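Salmonella typhimurium DB7155 bacteriophage DET7 tailspike (Bacteriophage, PDB 2V5I) probably binds and hydrolyses the O-antigen polysaccharide on the surface of host bacteria, acting as the receptor-binding tailspike of the phage. Local coordinates at residues 151-159 with 173-181. Residues are numbered along the deposited sequence; the frame is centred on the assembly and turned at random.
Sequences DQHIAATLD and GLMAAYLFR
Met175 O accepts a hydrogen bond from Ala156 N (2.9 Å) and opens a parallel strand pairing. The chain turns a corner at Leu174 and Met175 before entering strand 176-181. Opposite Thr157, the backbone of Ala177 bonds to the residues before and after it, Ala156 and Leu158. Its N donates to Ala156 O, and its O accepts from Leu158 N. On the side-chain level, Ala177 CB lies 3.6 Å from Thr157 OG1. Tyr178 lies on the face shared with Leu158 and Ala176, where the CD2 and CE2 side of its ring meets Leu158 CB and CD2 obliquely. Its hydroxyl bonds to Gly172 O. Leu179 N donates to Leu158 O (2.9 Å), and Leu179 CB rests 3.8 Å from Thr157 CG2. Leu179 runs alongside Asp159, and its CD2 lies over one guanidinium face of Arg181, toward the rim. The Arg181 chain, extended from CG to NE, brings NE to Asp159 OD2 in a salt bridge whose hydrogen bond is nearly straight (2.9 Å, N-H...O 172°). NE comes to the syn side of OD2, tilted 23° out of the carboxylate plane. A water links Asp159 OD2 to Arg181 NH2. Arg161, on the same strand as Asp159, also pairs with OD2, and Arg181 NH1 with Glu205 on strand 202-205. Strands 156-161 and 176-181 are neighbouring rungs on one face of the parallel beta-helix. Strand 156-161 lies between 73-78 and 176-181, while strands 85-92 and 187-196 pack against Ala176 and Tyr178.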
loop_
_atom_site.group_PDB
_atom_site.type_symbol
_atom_site.label_atom_id
_atom_site.label_comp_id
_atom_site.label_asym_id
_atom_site.label_seq_id
_atom_site.Cartn_x
_atom_site.Cartn_y
_atom_site.Cartn_z
ATOM N N ASP A 151 -35.740 14.176 -20.949
ATOM C CA ASP A 151 -35.205 15.438 -21.463
ATOM C C ASP A 151 -34.592 16.342 -20.359
ATOM O O ASP A 151 -33.997 17.382 -20.656
ATOM C CB ASP A 151 -36.312 16.223 -22.167
ATOM C CG ASP A 151 -36.734 15.600 -23.491
ATOM O OD1 ASP A 151 -36.053 14.675 -23.992
ATOM O OD2 ASP A 151 -37.760 16.072 -24.028
ATOM N N GLN A 152 -34.718 15.947 -19.098
ATOM C CA GLN A 152 -34.197 16.776 -17.973
ATOM C C GLN A 152 -32.731 17.008 -18.081
ATOM O O GLN A 152 -32.000 16.126 -18.516
ATOM C CB GLN A 152 -34.374 16.029 -16.644
ATOM C CG GLN A 152 -35.739 15.837 -16.218
ATOM C CD GLN A 152 -35.745 15.233 -14.811
ATOM O OE1 GLN A 152 -36.344 15.806 -13.901
ATOM N NE2 GLN A 152 -35.037 14.109 -14.633
ATOM N N HIS A 153 -32.258 18.153 -17.583
ATOM C CA HIS A 153 -30.830 18.380 -17.491
ATOM C C HIS A 153 -30.528 19.387 -16.380
ATOM O O HIS A 153 -29.999 20.469 -16.617
ATOM C CB HIS A 153 -30.224 18.820 -18.837
ATOM C CG HIS A 153 -30.883 20.018 -19.437
ATOM N ND1 HIS A 153 -31.957 19.924 -20.299
ATOM C CD2 HIS A 153 -30.627 21.343 -19.302
ATOM C CE1 HIS A 153 -32.334 21.138 -20.670
ATOM N NE2 HIS A 153 -31.557 22.016 -20.061
ATOM N N ILE A 154 -30.919 19.027 -15.169
ATOM C CA ILE A 154 -30.792 19.918 -13.991
ATOM C C ILE A 154 -29.413 19.808 -13.307
ATOM O O ILE A 154 -28.992 18.733 -12.839
ATOM C CB ILE A 154 -31.895 19.639 -12.943
ATOM C CG1 ILE A 154 -33.281 19.858 -13.560
ATOM C CG2 ILE A 154 -31.725 20.531 -11.743
ATOM C CD1 ILE A 154 -33.483 21.243 -14.151
ATOM N N ALA A 155 -28.744 20.956 -13.230
ATOM C CA ALA A 155 -27.569 21.093 -12.363
ATOM C C ALA A 155 -27.381 22.538 -12.068
ATOM O O ALA A 155 -27.654 23.402 -12.946
ATOM C CB ALA A 155 -26.350 20.534 -13.013
ATOM N N ALA A 156 -26.952 22.854 -10.858
ATOM C CA ALA A 156 -26.424 24.194 -10.551
ATOM C C ALA A 156 -24.904 24.147 -10.756
ATOM O O ALA A 156 -24.236 23.533 -9.968
ATOM C CB ALA A 156 -26.679 24.579 -9.122
ATOM N N THR A 157 -24.427 24.832 -11.781
ATOM C CA THR A 157 -23.018 24.738 -12.187
ATOM C C THR A 157 -22.284 26.034 -11.849
ATOM O O THR A 157 -22.692 27.115 -12.287
ATOM C CB THR A 157 -22.877 24.452 -13.689
ATOM O OG1 THR A 157 -23.517 23.214 -14.001
ATOM C CG2 THR A 157 -21.359 24.371 -14.084
ATOM N N LEU A 158 -21.173 25.891 -11.123
ATOM C CA LEU A 158 -20.183 26.980 -11.017
ATOM C C LEU A 158 -19.167 26.811 -12.137
ATOM O O LEU A 158 -18.436 25.842 -12.157
ATOM C CB LEU A 158 -19.483 27.042 -9.654
ATOM C CG LEU A 158 -18.639 28.302 -9.472
ATOM C CD1 LEU A 158 -19.468 29.553 -9.550
ATOM C CD2 LEU A 158 -17.961 28.200 -8.137
ATOM N N ASP A 159 -19.129 27.764 -13.072
ATOM C CA ASP A 159 -18.359 27.665 -14.335
ATOM C C ASP A 159 -17.255 28.724 -14.237
ATOM O O ASP A 159 -17.505 29.912 -14.423
ATOM C CB ASP A 159 -19.324 27.870 -15.529
ATOM C CG ASP A 159 -18.671 27.760 -16.886
ATOM O OD1 ASP A 159 -17.436 27.931 -16.986
ATOM O OD2 ASP A 159 -19.435 27.494 -17.873
ATOM N N GLY A 173 -22.774 20.938 -2.269
ATOM C CA GLY A 173 -23.926 21.177 -3.140
ATOM C C GLY A 173 -24.957 20.098 -3.189
ATOM O O GLY A 173 -24.801 19.007 -2.582
ATOM N N LEU A 174 -26.074 20.468 -3.844
ATOM C CA LEU A 174 -27.198 19.584 -4.136
ATOM C C LEU A 174 -27.556 19.733 -5.595
ATOM O O LEU A 174 -27.931 20.823 -6.048
ATOM C CB LEU A 174 -28.423 20.000 -3.292
ATOM C CG LEU A 174 -28.315 19.748 -1.771
ATOM C CD1 LEU A 174 -29.526 20.336 -1.047
ATOM C CD2 LEU A 174 -28.246 18.319 -1.466
ATOM N N MET A 175 -27.466 18.644 -6.353
ATOM C CA MET A 175 -27.558 18.644 -7.801
ATOM C C MET A 175 -26.596 19.648 -8.403
ATOM O O MET A 175 -26.978 20.449 -9.262
ATOM C CB MET A 175 -29.030 18.887 -8.268
ATOM C CG MET A 175 -29.929 17.775 -7.718
ATOM S SD MET A 175 -29.736 16.255 -8.701
ATOM C CE MET A 175 -30.218 14.992 -7.576
ATOM N N ALA A 176 -25.313 19.545 -7.979
ATOM C CA ALA A 176 -24.297 20.549 -8.243
ATOM C C ALA A 176 -23.245 20.073 -9.232
ATOM O O ALA A 176 -23.047 18.879 -9.408
ATOM C CB ALA A 176 -23.591 20.918 -6.928
ATOM N N ALA A 177 -22.643 21.041 -9.924
ATOM C CA ALA A 177 -21.424 20.799 -10.717
ATOM C C ALA A 177 -20.428 21.941 -10.574
ATOM O O ALA A 177 -20.806 23.068 -10.461
ATOM C CB ALA A 177 -21.764 20.616 -12.153
ATOM N N TYR A 178 -19.121 21.594 -10.587
ATOM C CA TYR A 178 -18.069 22.544 -10.623
ATOM C C TYR A 178 -17.291 22.295 -11.903
ATOM O O TYR A 178 -16.837 21.189 -12.160
ATOM C CB TYR A 178 -17.171 22.349 -9.381
ATOM C CG TYR A 178 -17.889 22.776 -8.116
ATOM C CD1 TYR A 178 -18.711 21.873 -7.394
ATOM C CD2 TYR A 178 -17.780 24.087 -7.644
ATOM C CE1 TYR A 178 -19.405 22.309 -6.262
ATOM C CE2 TYR A 178 -18.477 24.517 -6.515
ATOM C CZ TYR A 178 -19.255 23.612 -5.820
ATOM O OH TYR A 178 -19.902 24.102 -4.693
ATOM N N LEU A 179 -17.187 23.323 -12.745
ATOM C CA LEU A 179 -16.663 23.174 -14.098
ATOM C C LEU A 179 -15.610 24.230 -14.302
ATOM O O LEU A 179 -15.861 25.394 -14.044
ATOM C CB LEU A 179 -17.800 23.381 -15.103
ATOM C CG LEU A 179 -17.404 23.535 -16.568
ATOM C CD1 LEU A 179 -16.642 22.326 -17.068
ATOM C CD2 LEU A 179 -18.646 23.769 -17.355
ATOM N N PHE A 180 -14.400 23.818 -14.693
ATOM C CA PHE A 180 -13.319 24.723 -15.034
ATOM C C PHE A 180 -13.095 24.616 -16.536
ATOM O O PHE A 180 -12.707 23.538 -17.025
ATOM C CB PHE A 180 -12.054 24.297 -14.295
ATOM C CG PHE A 180 -12.099 24.566 -12.807
ATOM C CD1 PHE A 180 -12.730 23.659 -11.951
ATOM C CD2 PHE A 180 -11.487 25.661 -12.288
ATOM C CE1 PHE A 180 -12.788 23.940 -10.585
ATOM C CE2 PHE A 180 -11.476 25.904 -10.960
ATOM C CZ PHE A 180 -12.103 25.041 -10.113
ATOM N N ARG A 181 -13.230 25.732 -17.272
ATOM C CA ARG A 181 -13.076 25.725 -18.721
ATOM C C ARG A 181 -11.793 26.497 -19.054
ATOM O O ARG A 181 -11.633 27.658 -18.626
ATOM C CB ARG A 181 -14.235 26.477 -19.377
ATOM C CG ARG A 181 -15.565 25.801 -19.315
ATOM C CD ARG A 181 -16.519 26.657 -20.103
ATOM N NE ARG A 181 -17.906 26.219 -20.009
ATOM C CZ ARG A 181 -18.421 25.256 -20.770
ATOM N NH1 ARG A 181 -17.637 24.579 -21.599
ATOM N NH2 ARG A 181 -19.700 24.916 -20.646
HETATM O O HOH W 1 -21.532 26.030 -18.588
#